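Restriction endonuclease AspBHI (Azoarcus sp., PDB 4OC8) is a modification-dependent restriction endonuclease that probably binds DNA through an N-terminal domain and cuts it with a C-terminal nuclease domain of the PD-(D/E)XK type. Local coordinates at residues 330-336 / 353-359. Sequence-based numbering, arbitrary orientation.
Sequences FGVLVTT and PVILTTA
With CG1 set anti to its carbonyl carbon (chi1 -58°) and the chain then extended, Ile355 carries CD1 back toward Phe330 and Val332, ending 4.2 Å from Val332 CG2 and equally far from Phe330 CE2. A chi1 of 66° turns the Phe330 ring to the face that carries Val332 and Ile355, where it meets the isoleucine methyl obliquely. Val332 and Ile355 run side by side, as do Val334 and Thr357 farther along. On the opposite face, Leu333 CD2 and Leu356 CD2 come within 3.8 Å, the two side chains slanting across one another.

Between these two side-chain layers the backbones pair in parallel, their strand axes at 13°. Five hydrogen bonds alternate between the strands: Gly331 N reaches Pro353 O at 3.0 Å, Ile355 N binds Gly331 O at 2.8 Å, and the series continues through Leu333 and Thr357 to Thr335 N, which lies 2.9 Å from Thr357 O.

This pairing closes a beta-alpha-beta unit through helix 341-349 and places 354-357 at the margin, within the chain, of the mixed sheet of what is probably the PD-(D/E)XK nuclease domain, while 330-335 also bonds to strand 294-305. Helix 251-263 covers the face of Val332, Val334, Ile355 and Thr357; Ile296 of the second subunit packs on Phe330, Pro353 and Ile355. Helix 315-324 covers Leu333 and Val354 on the other face.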
loop_
_atom_site.group_PDB
_atom_site.type_symbol
_atom_site.label_atom_id
_atom_site.label_comp_id
_atom_site.label_asym_id
_atom_site.label_seq_id
_atom_site.Cartn_x
_atom_site.Cartn_y
_atom_site.Cartn_z
ATOM N N PHE A 330 -6.165 -3.710 9.492
ATOM C CA PHE A 330 -7.006 -2.522 9.385
ATOM C C PHE A 330 -8.425 -2.797 8.870
ATOM O O PHE A 330 -8.802 -3.942 8.614
ATOM C CB PHE A 330 -6.315 -1.455 8.530
ATOM C CG PHE A 330 -6.145 -1.839 7.087
ATOM C CD1 PHE A 330 -5.139 -2.715 6.699
ATOM C CD2 PHE A 330 -6.982 -1.309 6.117
ATOM C CE1 PHE A 330 -4.976 -3.061 5.369
ATOM C CE2 PHE A 330 -6.825 -1.649 4.789
ATOM C CZ PHE A 330 -5.819 -2.525 4.412
ATOM N N GLY A 331 -9.209 -1.732 8.738
ATOM C CA GLY A 331 -10.560 -1.837 8.223
ATOM C C GLY A 331 -10.898 -0.733 7.237
ATOM O O GLY A 331 -10.395 0.383 7.353
ATOM N N VAL A 332 -11.740 -1.048 6.257
ATOM C CA VAL A 332 -12.243 -0.058 5.312
ATOM C C VAL A 332 -13.751 0.072 5.479
ATOM O O VAL A 332 -14.465 -0.927 5.541
ATOM C CB VAL A 332 -11.956 -0.449 3.841
ATOM C CG1 VAL A 332 -12.286 0.707 2.910
ATOM C CG2 VAL A 332 -10.518 -0.873 3.659
ATOM N N LEU A 333 -14.231 1.307 5.560
ATOM C CA LEU A 333 -15.657 1.569 5.659
ATOM C C LEU A 333 -16.104 2.380 4.466
ATOM O O LEU A 333 -15.767 3.555 4.350
ATOM C CB LEU A 333 -15.990 2.324 6.945
ATOM C CG LEU A 333 -17.457 2.731 7.096
ATOM C CD1 LEU A 333 -18.022 2.201 8.397
ATOM C CD2 LEU A 333 -17.619 4.239 7.022
ATOM N N VAL A 334 -16.860 1.750 3.577
ATOM C CA VAL A 334 -17.406 2.439 2.416
ATOM C C VAL A 334 -18.858 2.823 2.681
ATOM O O VAL A 334 -19.640 2.012 3.161
ATOM C CB VAL A 334 -17.315 1.562 1.156
ATOM C CG1 VAL A 334 -17.924 2.275 -0.041
ATOM C CG2 VAL A 334 -15.868 1.184 0.885
ATOM N N THR A 335 -19.212 4.066 2.387
ATOM C CA THR A 335 -20.575 4.524 2.602
ATOM C C THR A 335 -21.001 5.557 1.569
ATOM O O THR A 335 -20.215 6.424 1.177
ATOM C CB THR A 335 -20.761 5.124 4.007
ATOM O OG1 THR A 335 -22.033 5.782 4.077
ATOM C CG2 THR A 335 -19.662 6.129 4.307
ATOM N N THR A 336 -22.253 5.458 1.135
ATOM C CA THR A 336 -22.829 6.436 0.221
ATOM C C THR A 336 -23.333 7.666 0.978
ATOM O O THR A 336 -23.993 8.530 0.408
ATOM C CB THR A 336 -23.977 5.828 -0.608
ATOM O OG1 THR A 336 -24.783 4.985 0.229
ATOM C CG2 THR A 336 -23.418 5.006 -1.756
ATOM N N PRO A 353 -7.147 1.967 13.049
ATOM C CA PRO A 353 -6.713 1.862 11.654
ATOM C C PRO A 353 -7.896 1.658 10.712
ATOM O O PRO A 353 -8.013 0.604 10.090
ATOM C CB PRO A 353 -5.809 0.624 11.664
ATOM C CG PRO A 353 -6.308 -0.195 12.786
ATOM C CD PRO A 353 -6.817 0.761 13.829
ATOM N N VAL A 354 -8.761 2.662 10.605
ATOM C CA VAL A 354 -9.973 2.541 9.796
ATOM C C VAL A 354 -10.054 3.609 8.715
ATOM O O VAL A 354 -10.077 4.798 9.016
ATOM C CB VAL A 354 -11.237 2.628 10.671
ATOM C CG1 VAL A 354 -12.469 2.828 9.811
ATOM C CG2 VAL A 354 -11.379 1.385 11.519
ATOM N N ILE A 355 -10.098 3.179 7.456
ATOM C CA ILE A 355 -10.277 4.093 6.328
ATOM C C ILE A 355 -11.747 4.446 6.174
ATOM O O ILE A 355 -12.597 3.564 6.138
ATOM C CB ILE A 355 -9.811 3.467 5.002
ATOM C CG1 ILE A 355 -8.344 3.051 5.088
ATOM C CG2 ILE A 355 -10.021 4.436 3.854
ATOM C CD1 ILE A 355 -7.858 2.311 3.873
ATOM N N LEU A 356 -12.045 5.735 6.077
ATOM C CA LEU A 356 -13.423 6.186 5.932
ATOM C C LEU A 356 -13.685 6.713 4.526
ATOM O O LEU A 356 -13.375 7.863 4.214
ATOM C CB LEU A 356 -13.757 7.264 6.970
ATOM C CG LEU A 356 -13.655 6.872 8.448
ATOM C CD1 LEU A 356 -13.798 8.096 9.327
ATOM C CD2 LEU A 356 -14.707 5.831 8.803
ATOM N N THR A 357 -14.266 5.863 3.687
ATOM C CA THR A 357 -14.610 6.234 2.323
ATOM C C THR A 357 -16.047 6.730 2.270
ATOM O O THR A 357 -16.983 5.937 2.319
ATOM C CB THR A 357 -14.474 5.033 1.380
ATOM O OG1 THR A 357 -13.255 4.341 1.662
ATOM C CG2 THR A 357 -14.471 5.483 -0.067
ATOM N N THR A 358 -16.216 8.043 2.172
ATOM C CA THR A 358 -17.541 8.646 2.144
ATOM C C THR A 358 -18.003 8.913 0.716
ATOM O O THR A 358 -17.338 8.518 -0.241
ATOM C CB THR A 358 -17.569 9.950 2.951
ATOM O OG1 THR A 358 -16.761 10.941 2.303
ATOM C CG2 THR A 358 -17.041 9.702 4.348
ATOM N N ALA A 359 -19.140 9.588 0.581
ATOM C CA ALA A 359 -19.764 9.799 -0.721
ATOM C C ALA A 359 -18.865 10.549 -1.707
ATOM O O ALA A 359 -18.753 10.162 -2.874
ATOM C CB ALA A 359 -21.095 10.514 -0.559
#